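Local coordinates for ABC transporter substrate-binding protein (Rhizobium radiobacter, PDB 6TFX), which binds the mannityl-opine mannopinic acid as the periplasmic solute-binding protein of an ABC transporter, presumably handing it on for import, at residues Gln269-Thr274 against Cys453-Thr458; Val275-Ile280 against Asn289-Ser294. All coordinates share one frame; numbering follows the deposited sequence.

Along the chain, the last turn of helix 265-272 and the loop after it form the 269-274 side of contact 1. Helix 277-284 follows almost at once, and contact 2 closes a short loop by bringing strand 289-291 back against the first turn of that helix. Contact 1 closes only when strand 454-467 arrives, so contact 2 is nested inside its much longer loop. Strands 289-291 and 454-467 are antiparallel neighbours in one mixed sheet, which ties both helices to the same layer. The two contacts also touch directly: Thr458 CB packs 3.5 Å from Arg290 O, and Ala277 CB lies 3.5 Å from Leu457 O.

Contact 1: Gln269-Thr274 against Cys453-Thr458; sequences QALAHT and CAIPLT. With MG (magnesium ion), chain G.
The flat group met by Ile455 is the Leu271-Ala272 peptide: the methyl CD1 of Ile455 sits over one face of it, 3.7 Å from Ala272 N and almost straight above that atom. The contact is pure van der Waals packing. Ile455 reaches the helix because its CG1 branch lies beside the backbone N and then runs out extended (chi2 160°), which puts CD1 at the helix backbone. There it also meets the Leu271 side chain, with CG at 3.7 Å from Ile455 CD1 and the branch CD2 alongside; the two chains cross obliquely. Further back, Ala272 CB rests 4.0 Å from Ile455 CG1. All three residues are buried. At the start of the strand segment, a magnesium ion is modelled between Cys453 SG and Cys418 SG. Its distance of 1.8 Å from Cys453 SG is well short of an ordinary magnesium-sulfur bond, which makes that bond, as modelled, doubtful. Around the contact, Ile455 pairs by backbone hydrogen bonding with Leu253 of strand 240-255, Ile255 touches both Leu271 and Ile455, and Val353 of helix 340-353 packs on Leu271.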
loop_
_atom_site.group_PDB
_atom_site.type_symbol
_atom_site.label_atom_id
_atom_site.label_comp_id
_atom_site.label_asym_id
_atom_site.label_seq_id
_atom_site.Cartn_x
_atom_site.Cartn_y
_atom_site.Cartn_z
ATOM N N GLN A 269 11.227 -6.481 24.309
ATOM C CA GLN A 269 12.495 -7.111 23.945
ATOM C C GLN A 269 12.350 -8.636 23.936
ATOM O O GLN A 269 12.833 -9.302 23.015
ATOM C CB GLN A 269 13.593 -6.712 24.934
ATOM C CG GLN A 269 14.005 -5.247 24.791
ATOM C CD GLN A 269 14.898 -4.809 25.933
ATOM O OE1 GLN A 269 14.820 -5.325 27.062
ATOM N NE2 GLN A 269 15.760 -3.829 25.656
ATOM N N ALA A 270 11.623 -9.180 24.937
ATOM C CA ALA A 270 11.401 -10.625 24.989
ATOM C C ALA A 270 10.694 -11.084 23.704
ATOM O O ALA A 270 11.086 -12.075 23.121
ATOM C CB ALA A 270 10.570 -10.992 26.211
ATOM N N LEU A 271 9.667 -10.335 23.255
ATOM C CA LEU A 271 8.952 -10.716 22.027
ATOM C C LEU A 271 9.889 -10.673 20.834
ATOM O O LEU A 271 9.914 -11.616 20.044
ATOM C CB LEU A 271 7.724 -9.809 21.805
ATOM C CG LEU A 271 6.798 -10.176 20.647
ATOM C CD1 LEU A 271 6.197 -11.586 20.821
ATOM C CD2 LEU A 271 5.678 -9.141 20.528
ATOM N N ALA A 272 10.686 -9.590 20.721
ATOM C CA ALA A 272 11.605 -9.416 19.586
ATOM C C ALA A 272 12.645 -10.548 19.533
ATOM O O ALA A 272 13.047 -10.947 18.432
ATOM C CB ALA A 272 12.317 -8.071 19.680
ATOM N N HIS A 273 13.064 -11.064 20.712
ATOM C CA HIS A 273 14.059 -12.165 20.789
ATOM C C HIS A 273 13.463 -13.551 20.464
ATOM O O HIS A 273 14.218 -14.528 20.374
ATOM C CB HIS A 273 14.776 -12.204 22.157
ATOM C CG HIS A 273 15.781 -11.114 22.344
ATOM N ND1 HIS A 273 16.899 -11.015 21.534
ATOM C CD2 HIS A 273 15.839 -10.143 23.285
ATOM C CE1 HIS A 273 17.582 -9.966 21.987
ATOM N NE2 HIS A 273 16.992 -9.417 23.040
ATOM N N THR A 274 12.116 -13.661 20.322
ATOM C CA THR A 274 11.579 -14.974 20.001
ATOM C C THR A 274 10.853 -14.988 18.625
ATOM O O THR A 274 10.118 -15.937 18.326
ATOM C CB THR A 274 10.763 -15.551 21.161
ATOM O OG1 THR A 274 10.420 -16.917 20.844
ATOM C CG2 THR A 274 9.533 -14.708 21.512
ATOM N N CYS A 453 9.411 -0.524 19.335
ATOM C CA CYS A 453 8.051 -0.088 19.043
ATOM C C CYS A 453 7.445 -1.022 17.993
ATOM O O CYS A 453 6.234 -1.236 17.958
ATOM C CB CYS A 453 8.084 1.348 18.546
ATOM S SG CYS A 453 8.745 2.482 19.787
ATOM N N ALA A 454 8.303 -1.571 17.127
ATOM C CA ALA A 454 7.860 -2.480 16.087
ATOM C C ALA A 454 8.970 -3.473 15.855
ATOM O O ALA A 454 10.148 -3.148 16.077
ATOM C CB ALA A 454 7.547 -1.729 14.801
ATOM N N ILE A 455 8.586 -4.687 15.481
ATOM C CA ILE A 455 9.526 -5.779 15.211
ATOM C C ILE A 455 9.365 -6.132 13.748
ATOM O O ILE A 455 8.294 -6.561 13.320
ATOM C CB ILE A 455 9.239 -7.008 16.111
ATOM C CG1 ILE A 455 9.265 -6.636 17.611
ATOM C CG2 ILE A 455 10.254 -8.120 15.766
ATOM C CD1 ILE A 455 8.526 -7.675 18.464
ATOM N N PRO A 456 10.424 -5.963 12.953
ATOM C CA PRO A 456 10.295 -6.271 11.526
ATOM C C PRO A 456 10.299 -7.756 11.280
ATOM O O PRO A 456 10.977 -8.531 11.984
ATOM C CB PRO A 456 11.543 -5.649 10.900
ATOM C CG PRO A 456 12.526 -5.564 12.004
ATOM C CD PRO A 456 11.759 -5.429 13.298
ATOM N N LEU A 457 9.536 -8.155 10.276
ATOM C CA LEU A 457 9.508 -9.556 9.905
ATOM C C LEU A 457 10.115 -9.616 8.520
ATOM O O LEU A 457 11.243 -9.170 8.341
ATOM C CB LEU A 457 8.069 -10.105 9.978
ATOM C CG LEU A 457 7.367 -9.844 11.326
ATOM C CD1 LEU A 457 5.982 -10.294 11.284
ATOM C CD2 LEU A 457 8.110 -10.497 12.454
ATOM N N THR A 458 9.386 -10.140 7.556
ATOM C CA THR A 458 9.877 -10.219 6.185
ATOM C C THR A 458 9.177 -9.146 5.345
ATOM O O THR A 458 8.118 -8.637 5.741
ATOM C CB THR A 458 9.479 -11.589 5.603
ATOM O OG1 THR A 458 8.073 -11.798 5.858
ATOM C CG2 THR A 458 10.318 -12.725 6.174
HETATM MG MG MG G . 8.633 4.117 19.019
#

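Contact 2: Val275-Ile280 against Asn289-Ser294; sequences VNAAQI and NRAVPS
Ala291 meets the first turn of the helix with its single methyl: CB lies 3.8 Å from Ala277 CB, methyl against methyl, and 3.8 Å from Ala278 N as well. That second approach comes over the face of the Ala277-Ala278 peptide, so one methyl touches both a side-chain methyl and the peptide. The two CB methyls meet directly, and the CA atoms of Ala277 and Ala291 are 5.2 Å apart. No hydrogen bond crosses between the segments. Ala278 turns its own CB away from the strand. Asn276 holds the helix start as its N-cap: with CG turned to the far side from its backbone N (chi1 -165°), OD1 accepts Gln279 N at 3.1 Å. The N-H points fairly straight at the oxygen (155°), but the donor stands above the carbonyl plane of Asn276. Backbone N of Asn276 is in turn bonded to Gln352 OE1, which ties the cap to helix 340-353. The Ala277 side chain is about 12 Å from the bound opine, away from the annotated sites. What results is an N-capped helix, 277-284, whose following strand 289-291 lies against its first turn and pairs antiparallel with strand 454-467, Arg290 to Glu459, in the mixed sheet of the solute-binding protein fold.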
loop_
_atom_site.group_PDB
_atom_site.type_symbol
_atom_site.label_atom_id
_atom_site.label_comp_id
_atom_site.label_asym_id
_atom_site.label_seq_id
_atom_site.Cartn_x
_atom_site.Cartn_y
_atom_site.Cartn_z
ATOM N N VAL A 275 11.095 -13.952 17.790
ATOM C CA VAL A 275 10.614 -13.973 16.411
ATOM C C VAL A 275 11.860 -14.262 15.571
ATOM O O VAL A 275 12.985 -13.874 15.941
ATOM C CB VAL A 275 9.864 -12.704 15.931
ATOM C CG1 VAL A 275 8.622 -12.434 16.772
ATOM C CG2 VAL A 275 10.781 -11.494 15.907
ATOM N N ASN A 276 11.666 -14.928 14.438
ATOM C CA ASN A 276 12.812 -15.245 13.600
ATOM C C ASN A 276 12.459 -14.971 12.150
ATOM O O ASN A 276 11.994 -15.851 11.433
ATOM C CB ASN A 276 13.267 -16.687 13.843
ATOM C CG ASN A 276 14.642 -16.947 13.284
ATOM O OD1 ASN A 276 15.049 -16.373 12.263
ATOM N ND2 ASN A 276 15.385 -17.827 13.940
ATOM N N ALA A 277 12.698 -13.740 11.715
ATOM C CA ALA A 277 12.353 -13.343 10.356
ATOM C C ALA A 277 13.130 -14.142 9.311
ATOM O O ALA A 277 12.560 -14.530 8.275
ATOM C CB ALA A 277 12.590 -11.846 10.186
ATOM N N ALA A 278 14.435 -14.409 9.573
ATOM C CA ALA A 278 15.244 -15.180 8.590
ATOM C C ALA A 278 14.653 -16.566 8.336
ATOM O O ALA A 278 14.616 -17.022 7.181
ATOM C CB ALA A 278 16.691 -15.293 9.049
ATOM N N GLN A 279 14.135 -17.206 9.386
ATOM C CA GLN A 279 13.511 -18.527 9.230
ATOM C C GLN A 279 12.187 -18.452 8.458
ATOM O O GLN A 279 11.881 -19.365 7.672
ATOM C CB GLN A 279 13.357 -19.234 10.577
ATOM C CG GLN A 279 14.726 -19.577 11.217
ATOM C CD GLN A 279 15.446 -20.805 10.672
ATOM O OE1 GLN A 279 14.996 -21.477 9.730
ATOM N NE2 GLN A 279 16.599 -21.124 11.261
ATOM N N ILE A 280 11.412 -17.349 8.632
ATOM C CA ILE A 280 10.168 -17.191 7.871
ATOM C C ILE A 280 10.531 -17.025 6.379
ATOM O O ILE A 280 9.888 -17.632 5.509
ATOM C CB ILE A 280 9.349 -15.967 8.373
ATOM C CG1 ILE A 280 8.844 -16.242 9.803
ATOM C CG2 ILE A 280 8.175 -15.623 7.409
ATOM C CD1 ILE A 280 8.334 -14.965 10.531
ATOM N N ASN A 289 10.504 -13.469 -0.703
ATOM C CA ASN A 289 10.563 -12.998 0.688
ATOM C C ASN A 289 11.959 -12.741 1.187
ATOM O O ASN A 289 12.871 -13.509 0.899
ATOM C CB ASN A 289 9.958 -14.084 1.585
ATOM C CG ASN A 289 8.589 -14.507 1.129
ATOM O OD1 ASN A 289 7.595 -13.903 1.515
ATOM N ND2 ASN A 289 8.513 -15.528 0.270
ATOM N N ARG A 290 12.112 -11.703 2.012
ATOM C CA ARG A 290 13.421 -11.416 2.595
ATOM C C ARG A 290 13.242 -10.860 3.988
ATOM O O ARG A 290 12.342 -10.046 4.203
ATOM C CB ARG A 290 14.207 -10.383 1.758
ATOM C CG ARG A 290 14.700 -10.862 0.390
ATOM C CD ARG A 290 15.825 -11.893 0.454
ATOM N NE ARG A 290 16.001 -12.570 -0.832
ATOM C CZ ARG A 290 16.788 -12.134 -1.812
ATOM N NH1 ARG A 290 17.493 -11.018 -1.662
ATOM N NH2 ARG A 290 16.881 -12.813 -2.947
ATOM N N ALA A 291 14.099 -11.270 4.930
ATOM C CA ALA A 291 14.075 -10.656 6.262
ATOM C C ALA A 291 14.650 -9.249 6.086
ATOM O O ALA A 291 15.546 -9.057 5.251
ATOM C CB ALA A 291 14.943 -11.447 7.223
ATOM N N VAL A 292 14.127 -8.274 6.841
ATOM C CA VAL A 292 14.572 -6.879 6.704
ATOM C C VAL A 292 15.228 -6.408 7.996
ATOM O O VAL A 292 14.567 -6.428 9.042
ATOM C CB VAL A 292 13.391 -5.942 6.289
ATOM C CG1 VAL A 292 13.858 -4.487 6.128
ATOM C CG2 VAL A 292 12.753 -6.425 4.999
ATOM N N PRO A 293 16.486 -5.915 7.929
ATOM C CA PRO A 293 17.159 -5.485 9.163
ATOM C C PRO A 293 16.800 -4.080 9.660
ATOM O O PRO A 293 17.631 -3.446 10.329
ATOM C CB PRO A 293 18.641 -5.596 8.804
ATOM C CG PRO A 293 18.676 -5.220 7.329
ATOM C CD PRO A 293 17.400 -5.854 6.761
ATOM N N SER A 294 15.573 -3.600 9.398
ATOM C CA SER A 294 15.110 -2.304 9.896
ATOM C C SER A 294 13.596 -2.270 9.886
ATOM O O SER A 294 12.945 -3.296 9.575
ATOM C CB SER A 294 15.708 -1.132 9.111
ATOM O OG SER A 294 15.466 0.079 9.824
#